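Local coordinates for stringent starvation protein B (Caulobacter vibrioides, PDB 2QAS) that probably acts as a dimeric adaptor that delivers ssrA-tagged proteins to the ClpX unfoldase of the ClpXP protease for degradation, at residues Arg25-Ala30 and Val118-Gln123; Lys29-Lys34 and His45-Thr50. All coordinates share one frame; numbering follows the deposited sequence.

Contact 1: residues Arg25-Ala30 and Val118-Gln123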
loop_
_atom_site.group_PDB
_atom_site.type_symbol
_atom_site.label_atom_id
_atom_site.label_comp_id
_atom_site.label_asym_id
_atom_site.label_seq_id
_atom_site.Cartn_x
_atom_site.Cartn_y
_atom_site.Cartn_z
ATOM N N ARG A 25 -0.018 -3.118 4.489
ATOM C CA ARG A 25 0.961 -3.710 5.393
ATOM C C ARG A 25 2.247 -2.913 5.217
ATOM O O ARG A 25 3.061 -2.804 6.140
ATOM C CB ARG A 25 1.208 -5.182 5.054
ATOM C CG ARG A 25 0.040 -6.099 5.404
ATOM C CD ARG A 25 0.367 -7.555 5.109
ATOM N NE ARG A 25 -0.737 -8.444 5.472
ATOM C CZ ARG A 25 -1.116 -8.705 6.721
ATOM N NH1 ARG A 25 -0.477 -8.144 7.741
ATOM N NH2 ARG A 25 -2.137 -9.523 6.954
ATOM N N GLY A 26 2.400 -2.337 4.027
ATOM C CA GLY A 26 3.572 -1.544 3.710
ATOM C C GLY A 26 3.724 -0.292 4.552
ATOM O O GLY A 26 4.820 0.266 4.635
ATOM N N VAL A 27 2.635 0.168 5.163
ATOM C CA VAL A 27 2.702 1.357 6.015
ATOM C C VAL A 27 3.431 0.973 7.304
ATOM O O VAL A 27 4.175 1.769 7.881
ATOM C CB VAL A 27 1.295 1.895 6.373
ATOM C CG1 VAL A 27 1.409 3.017 7.399
ATOM C CG2 VAL A 27 0.604 2.414 5.129
ATOM N N VAL A 28 3.214 -0.260 7.748
ATOM C CA VAL A 28 3.868 -0.749 8.952
ATOM C C VAL A 28 5.366 -0.776 8.692
ATOM O O VAL A 28 6.161 -0.296 9.495
ATOM C CB VAL A 28 3.383 -2.162 9.305
ATOM C CG1 VAL A 28 4.138 -2.686 10.510
ATOM C CG2 VAL A 28 1.870 -2.132 9.578
ATOM N N LYS A 29 5.748 -1.331 7.552
ATOM C CA LYS A 29 7.152 -1.404 7.183
ATOM C C LYS A 29 7.788 -0.027 7.087
ATOM O O LYS A 29 8.924 0.179 7.516
ATOM C CB LYS A 29 7.287 -2.115 5.852
ATOM C CG LYS A 29 8.638 -1.992 5.215
ATOM C CD LYS A 29 8.640 -2.846 3.977
ATOM C CE LYS A 29 9.896 -2.663 3.166
ATOM N NZ LYS A 29 9.716 -3.362 1.866
ATOM N N ALA A 30 7.062 0.924 6.520
ATOM C CA ALA A 30 7.608 2.267 6.392
ATOM C C ALA A 30 7.715 2.945 7.758
ATOM O O ALA A 30 8.650 3.704 8.001
ATOM C CB ALA A 30 6.755 3.092 5.453
ATOM N N VAL A 118 -1.722 9.559 17.748
ATOM C CA VAL A 118 -2.581 10.201 16.762
ATOM C C VAL A 118 -3.739 9.259 16.463
ATOM O O VAL A 118 -4.447 9.412 15.477
ATOM C CB VAL A 118 -1.800 10.509 15.457
ATOM C CG1 VAL A 118 -0.747 11.576 15.723
ATOM C CG2 VAL A 118 -1.121 9.240 14.933
ATOM N N GLN A 119 -3.916 8.277 17.335
ATOM C CA GLN A 119 -4.985 7.303 17.191
ATOM C C GLN A 119 -5.123 6.717 15.794
ATOM O O GLN A 119 -6.236 6.494 15.312
ATOM C CB GLN A 119 -6.309 7.925 17.611
ATOM C CG GLN A 119 -6.389 8.264 19.088
ATOM C CD GLN A 119 -7.598 9.120 19.395
ATOM O OE1 GLN A 119 -8.743 8.711 19.166
ATOM N NE2 GLN A 119 -7.353 10.322 19.905
ATOM N N PHE A 120 -3.992 6.458 15.146
ATOM C CA PHE A 120 -4.021 5.862 13.824
ATOM C C PHE A 120 -3.949 4.348 13.983
ATOM O O PHE A 120 -3.054 3.837 14.648
ATOM C CB PHE A 120 -2.846 6.361 12.979
ATOM C CG PHE A 120 -2.754 5.696 11.642
ATOM C CD1 PHE A 120 -1.924 4.595 11.454
ATOM C CD2 PHE A 120 -3.555 6.123 10.583
ATOM C CE1 PHE A 120 -1.897 3.920 10.235
ATOM C CE2 PHE A 120 -3.536 5.455 9.357
ATOM C CZ PHE A 120 -2.706 4.349 9.184
ATOM N N ALA A 121 -4.880 3.629 13.368
ATOM C CA ALA A 121 -4.899 2.176 13.480
ATOM C C ALA A 121 -5.123 1.468 12.146
ATOM O O ALA A 121 -5.686 2.038 11.227
ATOM C CB ALA A 121 -5.974 1.759 14.471
ATOM N N LEU A 122 -4.677 0.218 12.056
ATOM C CA LEU A 122 -4.840 -0.603 10.854
ATOM C C LEU A 122 -5.131 -2.032 11.287
ATOM O O LEU A 122 -4.622 -2.482 12.307
ATOM C CB LEU A 122 -3.563 -0.599 10.004
ATOM C CG LEU A 122 -3.126 0.698 9.321
ATOM C CD1 LEU A 122 -1.787 0.471 8.633
ATOM C CD2 LEU A 122 -4.175 1.141 8.308
ATOM N N GLN A 123 -5.948 -2.743 10.516
ATOM C CA GLN A 123 -6.285 -4.131 10.823
ATOM C C GLN A 123 -6.100 -4.963 9.555
ATOM O O GLN A 123 -6.655 -4.632 8.516
ATOM C CB GLN A 123 -7.733 -4.231 11.326
ATOM C CG GLN A 123 -8.029 -3.373 12.570
ATOM C CD GLN A 123 -9.505 -3.402 12.997
ATOM O OE1 GLN A 123 -10.064 -4.467 13.280
ATOM N NE2 GLN A 123 -10.136 -2.226 13.048
#

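Contact 2: residues Lys29-Lys34 and His45-Thr50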
loop_
_atom_site.group_PDB
_atom_site.type_symbol
_atom_site.label_atom_id
_atom_site.label_comp_id
_atom_site.label_asym_id
_atom_site.label_seq_id
_atom_site.Cartn_x
_atom_site.Cartn_y
_atom_site.Cartn_z
ATOM N N LYS A 29 5.748 -1.331 7.552
ATOM C CA LYS A 29 7.152 -1.404 7.183
ATOM C C LYS A 29 7.788 -0.027 7.087
ATOM O O LYS A 29 8.924 0.179 7.516
ATOM C CB LYS A 29 7.287 -2.115 5.852
ATOM C CG LYS A 29 8.638 -1.992 5.215
ATOM C CD LYS A 29 8.640 -2.846 3.977
ATOM C CE LYS A 29 9.896 -2.663 3.166
ATOM N NZ LYS A 29 9.716 -3.362 1.866
ATOM N N ALA A 30 7.062 0.924 6.520
ATOM C CA ALA A 30 7.608 2.267 6.392
ATOM C C ALA A 30 7.715 2.945 7.758
ATOM O O ALA A 30 8.650 3.704 8.001
ATOM C CB ALA A 30 6.755 3.092 5.453
ATOM N N ALA A 31 6.762 2.667 8.647
ATOM C CA ALA A 31 6.772 3.232 9.995
ATOM C C ALA A 31 7.940 2.639 10.797
ATOM O O ALA A 31 8.601 3.343 11.570
ATOM C CB ALA A 31 5.450 2.936 10.695
ATOM N N LEU A 32 8.195 1.346 10.615
ATOM C CA LEU A 32 9.300 0.698 11.313
ATOM C C LEU A 32 10.662 1.186 10.817
ATOM O O LEU A 32 11.654 1.047 11.516
ATOM C CB LEU A 32 9.209 -0.829 11.181
ATOM C CG LEU A 32 8.056 -1.461 11.973
ATOM C CD1 LEU A 32 7.974 -2.944 11.717
ATOM C CD2 LEU A 32 8.262 -1.206 13.449
ATOM N N LYS A 33 10.721 1.752 9.614
ATOM C CA LYS A 33 11.995 2.254 9.098
ATOM C C LYS A 33 12.297 3.605 9.713
ATOM O O LYS A 33 13.455 3.966 9.898
ATOM C CB LYS A 33 11.990 2.354 7.562
ATOM C CG LYS A 33 12.133 0.999 6.887
ATOM C CD LYS A 33 12.347 1.094 5.389
ATOM C CE LYS A 33 12.640 -0.294 4.800
ATOM N NZ LYS A 33 12.912 -0.273 3.322
ATOM N N LYS A 34 11.255 4.358 10.031
ATOM C CA LYS A 34 11.458 5.649 10.673
ATOM C C LYS A 34 11.840 5.392 12.130
ATOM O O LYS A 34 12.603 6.148 12.722
ATOM C CB LYS A 34 10.179 6.491 10.611
ATOM C CG LYS A 34 9.749 6.859 9.200
ATOM C CD LYS A 34 8.590 7.842 9.217
ATOM C CE LYS A 34 8.170 8.230 7.802
ATOM N NZ LYS A 34 7.136 9.315 7.806
ATOM N N HIS A 45 5.208 9.707 19.351
ATOM C CA HIS A 45 4.844 8.516 18.586
ATOM C C HIS A 45 5.484 7.224 19.087
ATOM O O HIS A 45 6.677 7.178 19.381
ATOM C CB HIS A 45 5.203 8.707 17.110
ATOM C CG HIS A 45 4.371 9.737 16.413
ATOM N ND1 HIS A 45 3.089 9.486 15.975
ATOM C CD2 HIS A 45 4.634 11.026 16.090
ATOM C CE1 HIS A 45 2.597 10.574 15.411
ATOM N NE2 HIS A 45 3.514 11.523 15.469
ATOM N N HIS A 46 4.661 6.188 19.207
ATOM C CA HIS A 46 5.105 4.863 19.610
ATOM C C HIS A 46 4.177 3.860 18.937
ATOM O O HIS A 46 3.052 4.208 18.569
ATOM C CB HIS A 46 5.119 4.693 21.135
ATOM C CG HIS A 46 3.832 5.035 21.814
ATOM N ND1 HIS A 46 3.342 6.323 21.877
ATOM C CD2 HIS A 46 2.955 4.263 22.498
ATOM C CE1 HIS A 46 2.217 6.329 22.570
ATOM N NE2 HIS A 46 1.960 5.092 22.959
ATOM N N LEU A 47 4.631 2.619 18.771
ATOM C CA LEU A 47 3.812 1.642 18.062
ATOM C C LEU A 47 3.395 0.382 18.796
ATOM O O LEU A 47 4.114 -0.131 19.636
ATOM C CB LEU A 47 4.525 1.227 16.763
ATOM C CG LEU A 47 5.233 2.343 15.975
ATOM C CD1 LEU A 47 5.913 1.764 14.751
ATOM C CD2 LEU A 47 4.235 3.414 15.561
ATOM N N TYR A 48 2.211 -0.107 18.447
ATOM C CA TYR A 48 1.683 -1.344 18.988
ATOM C C TYR A 48 1.527 -2.254 17.777
ATOM O O TYR A 48 0.747 -1.963 16.872
ATOM C CB TYR A 48 0.327 -1.135 19.653
ATOM C CG TYR A 48 0.414 -0.576 21.053
ATOM C CD1 TYR A 48 0.678 0.776 21.279
ATOM C CD2 TYR A 48 0.279 -1.416 22.162
ATOM C CE1 TYR A 48 0.811 1.282 22.572
ATOM C CE2 TYR A 48 0.408 -0.925 23.462
ATOM C CZ TYR A 48 0.675 0.425 23.661
ATOM O OH TYR A 48 0.810 0.899 24.953
ATOM N N ILE A 49 2.291 -3.336 17.749
ATOM C CA ILE A 49 2.240 -4.282 16.650
ATOM C C ILE A 49 1.650 -5.594 17.143
ATOM O O ILE A 49 2.116 -6.149 18.137
ATOM C CB ILE A 49 3.656 -4.607 16.109
ATOM C CG1 ILE A 49 4.421 -3.324 15.797
ATOM C CG2 ILE A 49 3.552 -5.491 14.887
ATOM C CD1 ILE A 49 3.765 -2.491 14.778
ATOM N N THR A 50 0.630 -6.100 16.460
ATOM C CA THR A 50 0.051 -7.371 16.866
ATOM C C THR A 50 0.269 -8.360 15.735
ATOM O O THR A 50 0.049 -8.031 14.577
ATOM C CB THR A 50 -1.451 -7.241 17.154
ATOM O OG1 THR A 50 -1.670 -6.170 18.082
ATOM C CG2 THR A 50 -1.983 -8.531 17.754
#

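Contact 1: residues Arg25-Ala30 and Val118-Gln123
V27 CG1 comes obliquely to the phenyl ring of F120, 4.4 Å from F120 CE1, a loose apolar touch. The same ring stacks with Y16 of the second subunit. L122 is the other partner of V27 and gives the larger patch. Its CD1 methyl comes 4.1 Å from V27 CB, at the branch carbon rather than at a methyl. CD1 is anti to CA (chi2 176°), which extends the L122 side chain from the strand toward the helix. In V27, CG1 is anti to the backbone N (chi1 173°) and points to the F120 side. L122 CD1 also lies 3.8 Å from F120 CE1, so the two strand side chains also pack against each other where they meet V27. V28 lies close by and turns to L110, F113 and F124. V27 also packs on A23 of the second subunit. At the start of the strand, Q119 and F120 both face D115, a G1 beta bulge. The contact joins helix 16-35 to strand 120-123, an edge strand, within this chain, of the four-stranded sheet. No hydrogen bond crosses it. About 114 Å² is buried, so the two segments are held by modest, nondirectional apolar packing.

Contact 2: residues Lys29-Lys34 and His45-Thr50
A31 is the first residue of 29-34 to touch 45-50. Its CB methyl points toward L47 and lies 4.2 Å from L47 CD1. A31 and L47 are also the residues whose backbones come nearest, with 8.7 Å between A31 CA and L47 CA. L32 comes next and reaches the same methyl from another position on the helix. L32 CD2 is 4.0 Å from L47 CD1, and the two leucine side chains cross obliquely. The L32 CG is anti to its carbonyl carbon (chi1 -70°), and the end of the side chain comes nearer the strand than its first bond suggests. I49 CD1 comes within 4.9 Å of L32 CD2, beyond direct contact. L32 also packs on L76 and F90, and L47 on F113. K33 NZ forms a salt bridge with E87, as does K29 NZ one turn earlier. K34 NZ makes a hydrogen bond to M14 O of the second subunit. The touching residues are all buried, and no hydrogen bond joins the segments. This is a helix packed through its apolar side onto an inner strand of an antiparallel sheet, part of the SspB-family fold.

Contacts 1 and 2 both pack helix 16-35 on the four-stranded antiparallel sheet. Their helical segments overlap at K29 and A30, which touch neither strand segment. Contact 2 belongs to the core and uses the inner strand 47-52. Contact 1 is only partly buried and uses strand 120-123, at the edge of the sheet within this chain. Both are apolar, but contact 1 includes an aromatic ring and contact 2 is purely aliphatic. Their centres lie about 7 Å apart. They meet directly where V28 CG1 lies 4.3 Å from I49 CD1, and V118 also packs on H45. Y16 of the second subunit reaches both contacts, at F120 and at L47.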